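Local coordinates for protein SusD homolog (Bacteroides thetaiotaomicron VPI-5482, PDB 3IHV) that probably binds glycans at the outer membrane of a gut bacterium, as a member of the SusD family of nutrient-capture proteins, at residues T86-Y89 with R90-F94; T114-I117 with A118-R121; A122-G125 with M126-E130; Y165-D168 with D169-A173; Y191-S194 with K195-L199. All coordinates share one frame; numbering follows the deposited sequence. Where two conformers were deposited one is given.

Contact 1: residues T86-Y89 with R90-F94. With EDO (1,2-ethanediol), chain K.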
loop_
_atom_site.group_PDB
_atom_site.type_symbol
_atom_site.label_atom_id
_atom_site.label_comp_id
_atom_site.label_asym_id
_atom_site.label_seq_id
_atom_site.Cartn_x
_atom_site.Cartn_y
_atom_site.Cartn_z
ATOM N N THR A 86 10.158 -14.447 6.250
ATOM C CA THR A 86 11.306 -13.997 7.032
ATOM C C THR A 86 10.823 -13.012 8.106
ATOM O O THR A 86 11.255 -13.067 9.260
ATOM C CB THR A 86 12.365 -13.363 6.121
ATOM O OG1 THR A 86 12.967 -14.387 5.301
ATOM C CG2 THR A 86 13.458 -12.684 6.924
ATOM N N GLY A 87 9.961 -12.085 7.706
ATOM C CA GLY A 87 9.372 -11.140 8.648
ATOM C C GLY A 87 8.698 -11.878 9.779
ATOM O O GLY A 87 8.890 -11.540 10.955
ATOM N N ILE A 88 7.905 -12.885 9.419
ATOM C CA ILE A 88 7.183 -13.736 10.385
ATOM C C ILE A 88 8.154 -14.457 11.303
ATOM O O ILE A 88 7.917 -14.493 12.520
ATOM C CB ILE A 88 6.219 -14.678 9.642
ATOM C CG1 ILE A 88 5.081 -13.848 9.044
ATOM C CG2 ILE A 88 5.640 -15.793 10.558
ATOM C CD1 ILE A 88 4.246 -14.507 7.922
ATOM N N TYR A 89 9.243 -14.996 10.734
ATOM C CA TYR A 89 10.266 -15.666 11.524
ATOM C C TYR A 89 10.845 -14.674 12.556
ATOM O O TYR A 89 11.000 -14.987 13.733
ATOM C CB TYR A 89 11.384 -16.190 10.613
ATOM C CG TYR A 89 12.491 -16.825 11.407
ATOM C CD1 TYR A 89 13.493 -16.064 11.969
ATOM C CD2 TYR A 89 12.499 -18.187 11.632
ATOM C CE1 TYR A 89 14.482 -16.652 12.754
ATOM C CE2 TYR A 89 13.503 -18.791 12.386
ATOM C CZ TYR A 89 14.480 -18.005 12.945
ATOM O OH TYR A 89 15.448 -18.604 13.726
ATOM N N ARG A 90 11.171 -13.479 12.091
ATOM C CA ARG A 90 11.761 -12.456 12.980
ATOM C C ARG A 90 10.789 -12.084 14.084
ATOM O O ARG A 90 11.183 -11.978 15.247
ATOM C CB ARG A 90 12.195 -11.246 12.193
ATOM C CG ARG A 90 13.432 -11.535 11.313
ATOM C CD ARG A 90 13.626 -10.443 10.312
ATOM N NE ARG A 90 14.784 -10.688 9.465
ATOM C CZ ARG A 90 15.135 -9.940 8.424
ATOM N NH1 ARG A 90 14.406 -8.894 8.038
ATOM N NH2 ARG A 90 16.225 -10.260 7.739
ATOM N N ALA A 91 9.526 -11.906 13.727
ATOM C CA ALA A 91 8.506 -11.618 14.733
ATOM C C ALA A 91 8.385 -12.758 15.736
ATOM O O ALA A 91 8.379 -12.535 16.959
ATOM C CB ALA A 91 7.157 -11.316 14.057
ATOM N N ASN A 92 8.237 -13.982 15.224
ATOM C CA ASN A 92 8.170 -15.180 16.082
ATOM C C ASN A 92 9.372 -15.256 17.020
ATOM O O ASN A 92 9.241 -15.518 18.232
ATOM C CB ASN A 92 8.140 -16.469 15.235
ATOM C CG ASN A 92 6.797 -16.729 14.519
ATOM O OD1 ASN A 92 5.765 -16.176 14.856
ATOM N ND2 ASN A 92 6.832 -17.624 13.542
ATOM N N ASP A 93 10.564 -15.035 16.465
ATOM C CA ASP A 93 11.802 -15.131 17.224
ATOM C C ASP A 93 11.805 -14.118 18.377
ATOM O O ASP A 93 12.090 -14.450 19.529
ATOM C CB ASP A 93 12.967 -14.836 16.275
ATOM C CG ASP A 93 14.309 -14.922 16.950
ATOM O OD1 ASP A 93 14.676 -16.029 17.432
ATOM O OD2 ASP A 93 14.969 -13.850 17.032
ATOM N N PHE A 94 11.473 -12.881 18.050
ATOM C CA PHE A 94 11.385 -11.814 19.053
ATOM C C PHE A 94 10.397 -12.154 20.171
ATOM O O PHE A 94 10.717 -12.005 21.347
ATOM C CB PHE A 94 10.973 -10.494 18.387
ATOM C CG PHE A 94 10.782 -9.384 19.371
ATOM C CD1 PHE A 94 11.873 -8.665 19.822
ATOM C CD2 PHE A 94 9.542 -9.100 19.875
ATOM C CE1 PHE A 94 11.731 -7.676 20.771
ATOM C CE2 PHE A 94 9.388 -8.093 20.861
ATOM C CZ PHE A 94 10.497 -7.383 21.271
HETATM C C1 EDO K . 12.953 -18.646 7.356
HETATM O O1 EDO K . 11.825 -17.960 6.815
HETATM C C2 EDO K . 13.885 -17.643 8.003
HETATM O O2 EDO K . 14.206 -16.586 7.092
#
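Four backbone bonds tie Thr86-Tyr89 to Arg90-Phe94 in one turn-to-turn run of the helix 75-101, which packs on helices 17-29 and 107-135. The straightest joins Asn92 N to Ile88 O at 2.8 Å with an N-H...O angle of 172°; Asp93 N meets Tyr89 O at the same length but more bent, at 158°. Arg90 N to Thr86 O and Ala91 N to Gly87 O complete the i to i+4 pattern. Thr86 OG1 shares a 3.1 Å hydrogen bond with O2 of an ethanediol, probably from the crystallisation liquor; either oxygen could be the donor. OG1 also bonds to Ala82 O within the helix.

Thr86 and Arg90 run alongside each other. Thr86 CG2, anti to the residue's backbone N, sits over one face of the guanidinium, toward its rim, and approaches Arg90 NE at 3.5 Å. The arginine chain is extended from CG to NE, which carries the charged group out to a salt bridge with Glu3 and a bond to Thr30. Ile88 CG2 lies 3.7 Å from Asn92 ND2, which bonds to Met141 O. The Tyr89 ring lies obliquely to ethanediol C2 and to Asp93, with Tyr89 CE1 4.2 Å from Asp93 CB; Asp93 pairs with Arg97 and Lys10.

Thr86, Arg90, Asn92 and Asp93 thus find polar partners outside the segment, some on the same helix, while the contact supplies backbone bonds and apolar support, the Thr86 methyl probably limiting guanidinium movement on one face.

Contact 2: residues T114-I117 with A118-R121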
loop_
_atom_site.group_PDB
_atom_site.type_symbol
_atom_site.label_atom_id
_atom_site.label_comp_id
_atom_site.label_asym_id
_atom_site.label_seq_id
_atom_site.Cartn_x
_atom_site.Cartn_y
_atom_site.Cartn_z
ATOM N N THR A 114 5.943 -4.959 26.900
ATOM C CA THR A 114 4.590 -5.243 26.429
ATOM C C THR A 114 4.277 -4.446 25.158
ATOM O O THR A 114 3.643 -4.949 24.234
ATOM C CB THR A 114 3.496 -5.021 27.508
ATOM O OG1 THR A 114 3.411 -3.633 27.883
ATOM C CG2 THR A 114 3.779 -5.901 28.732
ATOM N N LEU A 115 4.730 -3.204 25.114
ATOM C CA LEU A 115 4.549 -2.410 23.899
ATOM C C LEU A 115 5.274 -3.074 22.723
ATOM O O LEU A 115 4.724 -3.192 21.627
ATOM C CB LEU A 115 5.043 -0.974 24.097
ATOM C CG LEU A 115 4.408 -0.148 25.200
ATOM C CD1 LEU A 115 4.772 1.349 25.016
ATOM C CD2 LEU A 115 2.890 -0.348 25.235
ATOM N N TYR A 116 6.502 -3.524 22.960
ATOM C CA TYR A 116 7.283 -4.165 21.912
ATOM C C TYR A 116 6.663 -5.472 21.446
ATOM O O TYR A 116 6.729 -5.775 20.247
ATOM C CB TYR A 116 8.761 -4.374 22.327
ATOM C CG TYR A 116 9.520 -3.152 22.774
ATOM C CD1 TYR A 116 9.096 -1.867 22.474
ATOM C CD2 TYR A 116 10.695 -3.293 23.476
ATOM C CE1 TYR A 116 9.818 -0.780 22.922
ATOM C CE2 TYR A 116 11.428 -2.223 23.869
ATOM C CZ TYR A 116 10.988 -0.972 23.590
ATOM O OH TYR A 116 11.746 0.089 24.045
ATOM N N ILE A 117 6.050 -6.231 22.375
ATOM C CA ILE A 117 5.312 -7.436 22.049
ATOM C C ILE A 117 4.173 -7.060 21.131
ATOM O O ILE A 117 3.940 -7.718 20.110
ATOM C CB ILE A 117 4.795 -8.170 23.328
ATOM C CG1 ILE A 117 5.979 -8.831 24.062
ATOM C CG2 ILE A 117 3.702 -9.217 22.971
ATOM C CD1 ILE A 117 5.693 -9.221 25.545
ATOM N N ALA A 118 3.468 -5.981 21.478
ATOM C CA ALA A 118 2.355 -5.519 20.672
ATOM C C ALA A 118 2.803 -5.123 19.258
ATOM O O ALA A 118 2.105 -5.402 18.274
ATOM C CB ALA A 118 1.656 -4.309 21.393
ATOM N N GLU A 119 3.918 -4.406 19.157
ATOM C CA GLU A 119 4.493 -3.993 17.859
ATOM C C GLU A 119 4.871 -5.186 17.014
ATOM O O GLU A 119 4.566 -5.222 15.824
ATOM C CB GLU A 119 5.708 -3.081 18.036
ATOM C CG GLU A 119 5.372 -1.746 18.665
ATOM C CD GLU A 119 6.595 -0.877 18.800
ATOM O OE1 GLU A 119 7.238 -0.631 17.747
ATOM O OE2 GLU A 119 6.932 -0.444 19.936
ATOM N N ALA A 120 5.480 -6.185 17.619
ATOM C CA ALA A 120 5.872 -7.385 16.870
ATOM C C ALA A 120 4.671 -8.153 16.397
ATOM O O ALA A 120 4.678 -8.702 15.278
ATOM C CB ALA A 120 6.819 -8.288 17.733
ATOM N N ARG A 121 3.652 -8.254 17.240
ATOM C CA ARG A 121 2.434 -8.945 16.882
ATOM C C ARG A 121 1.701 -8.182 15.778
ATOM O O ARG A 121 1.114 -8.825 14.899
ATOM C CB ARG A 121 1.515 -9.167 18.099
ATOM C CG ARG A 121 2.067 -10.147 19.109
ATOM C CD ARG A 121 1.032 -10.610 20.142
ATOM N NE ARG A 121 -0.002 -11.455 19.539
ATOM C CZ ARG A 121 -0.965 -12.089 20.216
ATOM N NH1 ARG A 121 -1.067 -11.976 21.530
ATOM N NH2 ARG A 121 -1.843 -12.829 19.571
#
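Tyr116 and Glu119 lie side by side on the helix 107-135, and Glu119 OE2 comes to the edge of the phenol ring, near its plane, 3.6 Å from Tyr116 CD1. Ring and carboxylate planes stand 80° apart. The glutamate reaches this place with CG beside its backbone N (chi1 -65°) and the chain extended beyond CG, its CG passing 3.4 Å from Leu115 O on the way. Its carboxylate is shared among Tyr28, Arg186 and Arg192.

One residue further along, Ile117 and Arg121 point the same way. Ile117 CG2 is 4.1 Å from Arg121 CD, a loose contact, whereas Arg121 CG lies 3.2 Å from Ile117 O. A bend at chi3 (69°) then turns the arginine end toward Asp169, with which NE forms a salt bridge. Ala118 CB packs 3.3 Å from Leu115 O. Backbone bonds from Ala118, Glu119, Ala120 and Arg121 to residues four back are uniform at 2.9 Å. These turns pack against helices 17-29, 75-101 and 159-176 in the TPR-like SusD region.

Both charged chains thus lay their aliphatic parts along the helix and deliver their ends to partners beyond it; the two arginines around Glu119 would probably stabilise its negative charge, with a ring C-H edge as a further, weakly positive neighbour.

Contact 3: residues A122-G125 with M126-E130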
loop_
_atom_site.group_PDB
_atom_site.type_symbol
_atom_site.label_atom_id
_atom_site.label_comp_id
_atom_site.label_asym_id
_atom_site.label_seq_id
_atom_site.Cartn_x
_atom_site.Cartn_y
_atom_site.Cartn_z
ATOM N N ALA A 122 1.702 -6.845 15.837
ATOM C CA ALA A 122 1.072 -6.039 14.785
ATOM C C ALA A 122 1.786 -6.279 13.449
ATOM O O ALA A 122 1.141 -6.453 12.423
ATOM C CB ALA A 122 1.052 -4.540 15.150
ATOM N N LEU A 123 3.112 -6.314 13.473
ATOM C CA LEU A 123 3.902 -6.580 12.269
ATOM C C LEU A 123 3.577 -7.975 11.742
ATOM O O LEU A 123 3.357 -8.160 10.539
ATOM C CB LEU A 123 5.373 -6.436 12.571
ATOM C CG LEU A 123 5.913 -4.987 12.624
ATOM C CD1 LEU A 123 7.236 -4.936 13.366
ATOM C CD2 LEU A 123 5.993 -4.343 11.221
ATOM N N ARG A 124 3.556 -8.959 12.634
ATOM C CA ARG A 124 3.225 -10.325 12.233
ATOM C C ARG A 124 1.823 -10.408 11.580
ATOM O O ARG A 124 1.628 -11.039 10.527
ATOM C CB ARG A 124 3.357 -11.270 13.416
ATOM C CG ARG A 124 3.141 -12.727 13.027
ATOM C CD ARG A 124 3.517 -13.695 14.146
ATOM N NE ARG A 124 2.623 -13.561 15.282
ATOM C CZ ARG A 124 2.766 -14.189 16.436
ATOM N NH1 ARG A 124 3.797 -14.997 16.646
ATOM N NH2 ARG A 124 1.882 -14.014 17.403
ATOM N N GLY A 125 0.872 -9.678 12.145
ATOM C CA GLY A 125 -0.484 -9.587 11.570
ATOM C C GLY A 125 -0.455 -8.961 10.176
ATOM O O GLY A 125 -1.122 -9.443 9.253
HETATM N N MSE A 126 0.345 -7.901 10.030
HETATM C CA MSE A 126 0.515 -7.207 8.758
HETATM C C MSE A 126 1.129 -8.175 7.715
HETATM O O MSE A 126 0.664 -8.232 6.572
HETATM C CB MSE A 126 1.393 -5.963 8.952
HETATM C CG MSE A 126 1.528 -5.129 7.711
HETATM SE SE MSE A 126 2.491 -3.508 8.232
HETATM C CE MSE A 126 3.222 -2.917 6.518
ATOM N N PHE A 127 2.154 -8.937 8.115
ATOM C CA PHE A 127 2.811 -9.879 7.190
ATOM C C PHE A 127 1.840 -10.989 6.775
ATOM O O PHE A 127 1.705 -11.298 5.580
ATOM C CB PHE A 127 4.057 -10.515 7.794
ATOM C CG PHE A 127 5.116 -9.531 8.222
ATOM C CD1 PHE A 127 5.295 -8.308 7.582
ATOM C CD2 PHE A 127 5.930 -9.830 9.288
ATOM C CE1 PHE A 127 6.297 -7.428 7.995
ATOM C CE2 PHE A 127 6.898 -8.962 9.685
ATOM C CZ PHE A 127 7.080 -7.773 9.058
ATOM N N TYR A 128 1.121 -11.551 7.735
ATOM C CA TYR A 128 0.108 -12.568 7.408
ATOM C C TYR A 128 -1.028 -12.017 6.586
ATOM O O TYR A 128 -1.601 -12.748 5.770
ATOM C CB TYR A 128 -0.443 -13.309 8.616
ATOM C CG TYR A 128 0.436 -14.442 9.066
ATOM C CD1 TYR A 128 0.517 -15.605 8.345
ATOM C CD2 TYR A 128 1.195 -14.332 10.220
ATOM C CE1 TYR A 128 1.331 -16.645 8.746
ATOM C CE2 TYR A 128 2.004 -15.366 10.627
ATOM C CZ TYR A 128 2.058 -16.507 9.901
ATOM O OH TYR A 128 2.878 -17.517 10.332
ATOM N N PHE A 129 -1.381 -10.741 6.789
ATOM C CA PHE A 129 -2.440 -10.140 5.992
ATOM C C PHE A 129 -2.022 -10.105 4.537
ATOM O O PHE A 129 -2.812 -10.436 3.667
ATOM C CB PHE A 129 -2.752 -8.719 6.500
ATOM C CG PHE A 129 -3.870 -8.015 5.740
ATOM C CD1 PHE A 129 -5.043 -8.675 5.424
ATOM C CD2 PHE A 129 -3.776 -6.696 5.420
ATOM C CE1 PHE A 129 -6.067 -8.059 4.756
ATOM C CE2 PHE A 129 -4.834 -6.058 4.746
ATOM C CZ PHE A 129 -5.979 -6.752 4.447
ATOM N N GLU A 130 -0.802 -9.624 4.268
ATOM C CA GLU A 130 -0.290 -9.615 2.902
ATOM C C GLU A 130 -0.290 -11.021 2.316
ATOM O O GLU A 130 -0.700 -11.210 1.165
ATOM C CB GLU A 130 1.116 -9.008 2.778
ATOM C CG GLU A 130 1.195 -7.523 3.081
ATOM C CD GLU A 130 0.705 -6.610 1.943
ATOM O OE1 GLU A 130 -0.154 -7.034 1.144
ATOM O OE2 GLU A 130 1.171 -5.441 1.864
#
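Leu123 and Phe127 stand side by side on the long helix 107-135, one of the alpha helices of the TPR-like part of the SusD fold. Leu123 CB is 4.1 Å from Phe127 CE2, and the leucine's CD2 also approaches the ring at CZ. The closer neighbour of the ring is the backbone: Leu123 O lies over one face, 3.2 Å above the plane of the Phe127 ring and displaced toward the rim. Phe127 CG sits beside its own nitrogen (chi1 -58°), which folds the ring back across that carbonyl. Phe127 N donates to Leu123 O at 2.8 Å, arriving nearly along the C=O axis, so the oxygen that accepts the helix bond is also packed against the ring face.

Arg124 and Tyr128 form the second pair. Arg124 CG meets the edge of the tyrosine ring in its plane, 3.7 Å from Tyr128 CE2, while guanidinium and ring planes lie 59° apart. Arg124 CG is anti to the backbone N, sending the chain along the tyrosine before a bend at chi3. Beyond the pair, Asp169 holds Arg124 NH2 in a salt bridge and Asn92 OD1 accepts from NH1; Tyr128 OH bonds to Met141 N, and its ring meets Tyr165 edge-to-face.

All the residues that touch here are buried. Selenomethionine Met126 extends away toward Leu201 of the helix 195-210. Farther along, Phe129 N donates to Gly125 O at 2.8 Å with a bent N-H...O angle of 143°, and Phe129 CB lies 3.3 Å from Gly125 O.

Contact 4: residues Y165-D168 with D169-A173. With EDO (1,2-ethanediol), chain H.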
loop_
_atom_site.group_PDB
_atom_site.type_symbol
_atom_site.label_atom_id
_atom_site.label_comp_id
_atom_site.label_asym_id
_atom_site.label_seq_id
_atom_site.Cartn_x
_atom_site.Cartn_y
_atom_site.Cartn_z
ATOM N N TYR A 165 -5.884 -15.697 13.133
ATOM C CA TYR A 165 -4.548 -15.505 13.691
ATOM C C TYR A 165 -4.140 -14.026 13.591
ATOM O O TYR A 165 -3.679 -13.441 14.569
ATOM C CB TYR A 165 -3.583 -16.402 12.945
ATOM C CG TYR A 165 -2.235 -16.512 13.579
ATOM C CD1 TYR A 165 -1.990 -17.441 14.580
ATOM C CD2 TYR A 165 -1.212 -15.703 13.187
ATOM C CE1 TYR A 165 -0.735 -17.527 15.175
ATOM C CE2 TYR A 165 0.033 -15.797 13.753
ATOM C CZ TYR A 165 0.272 -16.709 14.725
ATOM O OH TYR A 165 1.535 -16.779 15.259
ATOM N N ILE A 166 -4.368 -13.405 12.428
ATOM C CA ILE A 166 -4.086 -11.969 12.256
ATOM C C ILE A 166 -4.906 -11.139 13.281
ATOM O O ILE A 166 -4.398 -10.248 13.929
ATOM C CB ILE A 166 -4.474 -11.514 10.843
ATOM C CG1 ILE A 166 -3.576 -12.213 9.822
ATOM C CG2 ILE A 166 -4.425 -9.963 10.710
ATOM C CD1 ILE A 166 -4.130 -12.170 8.414
ATOM N N GLU A 167 -6.165 -11.512 13.435
ATOM C CA GLU A 167 -7.100 -10.820 14.306
ATOM C C GLU A 167 -6.632 -10.863 15.734
ATOM O O GLU A 167 -6.640 -9.825 16.420
ATOM C CB GLU A 167 -8.460 -11.462 14.202
ATOM C CG GLU A 167 -9.472 -10.866 15.154
ATOM C CD GLU A 167 -10.836 -11.605 15.143
ATOM O OE1 GLU A 167 -10.901 -12.843 14.979
ATOM O OE2 GLU A 167 -11.849 -10.932 15.356
ATOM N N ASP A 168 -6.192 -12.029 16.189
ATOM C CA ASP A 168 -5.689 -12.140 17.563
ATOM C C ASP A 168 -4.472 -11.237 17.750
ATOM O O ASP A 168 -4.317 -10.564 18.796
ATOM C CB ASP A 168 -5.332 -13.586 17.897
ATOM C CG ASP A 168 -6.557 -14.449 18.093
ATOM O OD1 ASP A 168 -7.642 -13.878 18.311
ATOM O OD2 ASP A 168 -6.432 -15.686 18.013
ATOM N N ASP A 169 -3.589 -11.261 16.768
ATOM C CA ASP A 169 -2.392 -10.398 16.823
ATOM C C ASP A 169 -2.757 -8.897 16.906
ATOM O O ASP A 169 -2.239 -8.136 17.765
ATOM C CB ASP A 169 -1.463 -10.630 15.631
ATOM C CG ASP A 169 -0.484 -11.784 15.824
ATOM O OD1 ASP A 169 -0.311 -12.281 16.968
ATOM O OD2 ASP A 169 0.135 -12.215 14.811
ATOM N N LEU A 170 -3.644 -8.448 16.011
ATOM C CA LEU A 170 -4.001 -7.034 15.989
ATOM C C LEU A 170 -4.828 -6.640 17.214
ATOM O O LEU A 170 -4.679 -5.517 17.732
ATOM C CB LEU A 170 -4.712 -6.656 14.680
ATOM C CG LEU A 170 -3.798 -6.805 13.474
ATOM C CD1 LEU A 170 -4.584 -6.628 12.156
ATOM C CD2 LEU A 170 -2.661 -5.809 13.545
ATOM N N LEU A 171 -5.712 -7.529 17.677
ATOM C CA LEU A 171 -6.499 -7.234 18.881
ATOM C C LEU A 171 -5.588 -7.005 20.088
ATOM O O LEU A 171 -5.842 -6.077 20.882
ATOM C CB LEU A 171 -7.567 -8.302 19.192
ATOM C CG LEU A 171 -8.802 -8.311 18.310
ATOM C CD1 LEU A 171 -9.683 -9.569 18.644
ATOM C CD2 LEU A 171 -9.605 -7.013 18.500
ATOM N N TYR A 172 -4.544 -7.824 20.246
ATOM C CA TYR A 172 -3.586 -7.582 21.315
ATOM C C TYR A 172 -2.915 -6.196 21.153
ATOM O O TYR A 172 -2.810 -5.456 22.114
ATOM C CB TYR A 172 -2.503 -8.665 21.334
ATOM C CG TYR A 172 -1.492 -8.513 22.443
ATOM C CD1 TYR A 172 -0.387 -7.686 22.301
ATOM C CD2 TYR A 172 -1.619 -9.240 23.628
ATOM C CE1 TYR A 172 0.572 -7.570 23.315
ATOM C CE2 TYR A 172 -0.667 -9.119 24.655
ATOM C CZ TYR A 172 0.422 -8.297 24.479
ATOM O OH TYR A 172 1.336 -8.179 25.473
ATOM N N ALA A 173 -2.504 -5.836 19.935
ATOM C CA ALA A 173 -1.842 -4.530 19.693
ATOM C C ALA A 173 -2.818 -3.374 19.972
ATOM O O ALA A 173 -2.421 -2.371 20.557
ATOM C CB ALA A 173 -1.239 -4.470 18.270
HETATM C C1 EDO H . -15.458 -10.145 16.451
HETATM O O1 EDO H . -16.379 -11.225 16.645
HETATM C C2 EDO H . -15.145 -10.132 14.978
HETATM O O2 EDO H . -14.325 -11.257 14.724
HETATM O O HOH W 1 -2.108 -14.583 16.591
#
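The Tyr165 ring carries a water over the centre of one face, its oxygen 3.3 Å above the ring plane. Asp169 OD2 approaches the same ring obliquely, 3.7 Å from Tyr165 CE2, with the ring and carboxylate planes 69° apart. The pair belongs to the helix 159-176, in the helical portion that SusD proteins share with TPR proteins, and packs toward the helix 107-135. That water donates to Tyr165 O at 2.8 Å and more weakly to Asp169 OD1, so it links a backbone carbonyl with the carboxylate one turn on. Two arginines of the helix 107-135 converge on OD1, which would probably keep Asp169 ionised.

The backbone follows the i to i+4 pattern, Leu170 N donating to Ile166 O at 2.9 Å. In two further places side chains four apart lie side by side. Ile166 CG2 touches Leu170 CD1 at 3.6 Å, a buried pair. Glu167, extended with CG anti to its nitrogen (chi1 176°), uses its methylene CG against Leu171 CD1 at 3.7 Å, then sends its carboxylate to Tyr206. A bound ethanediol, probably from the crystallisation liquor, donates from its O2 to Glu167 OE2 at 2.6 Å.

Contact 5: residues Y191-S194 with K195-L199. With EDO (1,2-ethanediol), chain N.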
loop_
_atom_site.group_PDB
_atom_site.type_symbol
_atom_site.label_atom_id
_atom_site.label_comp_id
_atom_site.label_asym_id
_atom_site.label_seq_id
_atom_site.Cartn_x
_atom_site.Cartn_y
_atom_site.Cartn_z
ATOM N N TYR A 191 7.106 6.159 12.876
ATOM C CA TYR A 191 7.074 5.034 11.925
ATOM C C TYR A 191 6.987 3.676 12.595
ATOM O O TYR A 191 7.345 2.659 11.995
ATOM C CB TYR A 191 8.283 5.068 10.974
ATOM C CG TYR A 191 8.497 6.396 10.270
ATOM C CD1 TYR A 191 7.702 6.788 9.216
ATOM C CD2 TYR A 191 9.539 7.257 10.662
ATOM C CE1 TYR A 191 7.908 8.007 8.558
ATOM C CE2 TYR A 191 9.734 8.463 10.024
ATOM C CZ TYR A 191 8.922 8.830 8.981
ATOM O OH TYR A 191 9.109 10.027 8.343
ATOM N N ARG A 192 6.552 3.666 13.859
ATOM C CA ARG A 192 6.322 2.453 14.584
ATOM C C ARG A 192 4.824 2.339 14.899
ATOM O O ARG A 192 4.067 3.341 14.912
ATOM C CB ARG A 192 7.152 2.421 15.855
ATOM C CG ARG A 192 8.618 2.219 15.524
ATOM C CD ARG A 192 9.501 2.409 16.612
ATOM N NE ARG A 192 9.225 1.530 17.725
ATOM C CZ ARG A 192 9.883 1.608 18.866
ATOM N NH1 ARG A 192 10.885 2.471 19.004
ATOM N NH2 ARG A 192 9.544 0.816 19.879
ATOM N N PHE A 193 4.382 1.116 15.088
ATOM C CA PHE A 193 3.002 0.863 15.441
ATOM C C PHE A 193 2.591 1.508 16.777
ATOM O O PHE A 193 3.272 1.376 17.807
ATOM C CB PHE A 193 2.719 -0.647 15.561
ATOM C CG PHE A 193 2.243 -1.275 14.277
ATOM C CD1 PHE A 193 0.919 -1.139 13.892
ATOM C CD2 PHE A 193 3.099 -1.995 13.471
ATOM C CE1 PHE A 193 0.449 -1.692 12.712
ATOM C CE2 PHE A 193 2.626 -2.559 12.274
ATOM C CZ PHE A 193 1.302 -2.413 11.912
ATOM N N SER A 194 1.425 2.129 16.730
ATOM C CA SER A 194 0.720 2.677 17.872
ATOM C C SER A 194 -0.734 2.240 17.703
ATOM O O SER A 194 -1.090 1.676 16.674
ATOM C CB SER A 194 0.836 4.173 17.960
ATOM O OG SER A 194 2.165 4.534 18.353
ATOM N N LYS A 195 -1.572 2.553 18.681
ATOM C CA LYS A 195 -2.943 2.045 18.695
ATOM C C LYS A 195 -3.759 2.395 17.467
ATOM O O LYS A 195 -4.544 1.566 16.976
ATOM C CB LYS A 195 -3.708 2.496 19.954
ATOM C CG LYS A 195 -4.900 1.588 20.208
ATOM C CD LYS A 195 -5.898 2.116 21.223
ATOM C CE LYS A 195 -5.344 2.351 22.587
ATOM N NZ LYS A 195 -4.915 1.099 23.317
ATOM N N GLY A 196 -3.585 3.610 16.965
ATOM C CA GLY A 196 -4.336 4.046 15.774
ATOM C C GLY A 196 -4.078 3.174 14.578
ATOM O O GLY A 196 -5.005 2.794 13.878
ATOM N N ALA A 197 -2.812 2.825 14.357
ATOM C CA ALA A 197 -2.441 1.945 13.270
ATOM C C ALA A 197 -2.970 0.551 13.465
ATOM O O ALA A 197 -3.370 -0.091 12.495
ATOM C CB ALA A 197 -0.921 1.890 13.098
ATOM N N ALA A 198 -2.920 0.043 14.690
ATOM C CA ALA A 198 -3.470 -1.275 14.969
ATOM C C ALA A 198 -4.961 -1.309 14.687
ATOM O O ALA A 198 -5.446 -2.254 14.038
ATOM C CB ALA A 198 -3.170 -1.723 16.462
ATOM N N LEU A 199 -5.695 -0.299 15.139
ATOM C CA LEU A 199 -7.146 -0.272 14.904
ATOM C C LEU A 199 -7.434 -0.066 13.416
ATOM O O LEU A 199 -8.339 -0.675 12.867
ATOM C CB LEU A 199 -7.807 0.857 15.681
ATOM C CG LEU A 199 -7.895 0.756 17.204
ATOM C CD1 LEU A 199 -8.077 2.167 17.850
ATOM C CD2 LEU A 199 -9.022 -0.199 17.567
HETATM C C1 EDO N . 5.226 0.169 10.452
HETATM O O1 EDO N . 5.004 1.189 11.449
HETATM C C2 EDO N . 5.855 0.775 9.187
HETATM O O2 EDO N . 7.034 1.558 9.424
#
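Phe193 and Ser194 are extended, the serine with phi/psi of -135°/176°, and the chain turns helical at Lys195, so Ser194 occupies the N-cap position. The first helical bond across the junction runs from Ala198 N to Ser194 O, 3.2 Å long and in the carbonyl plane. The serine side chain makes no capping bond; OG instead has a weak hydrogen bond to Arg186.

Across the junction, Phe193 CD1 rests 3.6 Å from Ala197 CB, and Ala198 N lies at the ring edge, near its plane, 4.1 Å from Phe193 CD1. Ala197 CB is also 3.6 Å from Ser194 O, so the methyl touches both ring and carbonyl. Here the helix 195-210 of the SusD fold begins, and Phe193 inserts its ring against Ala122, Leu123 and Met126 of the helix 107-135, while Ala197 faces the strand 259-263. Lys195 leaves the junction with bends at chi3 and chi4 that bring NZ to the carbonyls of Leu177 and Cys174.

Upstream, an ethanediol, probably from the crystallisation liquor, donates from O1 to Tyr191 O at 2.8 Å and also bonds to Glu262 O. The Arg192 side chain packs on Lys21 and Leu24 of the helix 17-29.

Contacts 2 and 3 are consecutive parts of the helix 107-135, against which the others pack: contact 1 on the helix 75-101, contact 4 on the helix 159-176 and contact 5 at the start of the helix 195-210. Contact 3, about 13 Å from the chain centre, is wholly buried and rich in aromatic rings. Contacts 1, 2 and 5 are mostly buried, with no exposed residue among those that touch; contact 4 is the one with exposed residues. Charge and hydrogen bonds join the elements, Asp169 of contact 4 linking contacts 2 and 3. Contact 5 differs in being a loop-to-helix junction, tied to contact 2 by charge and to contact 3 by apolar packing.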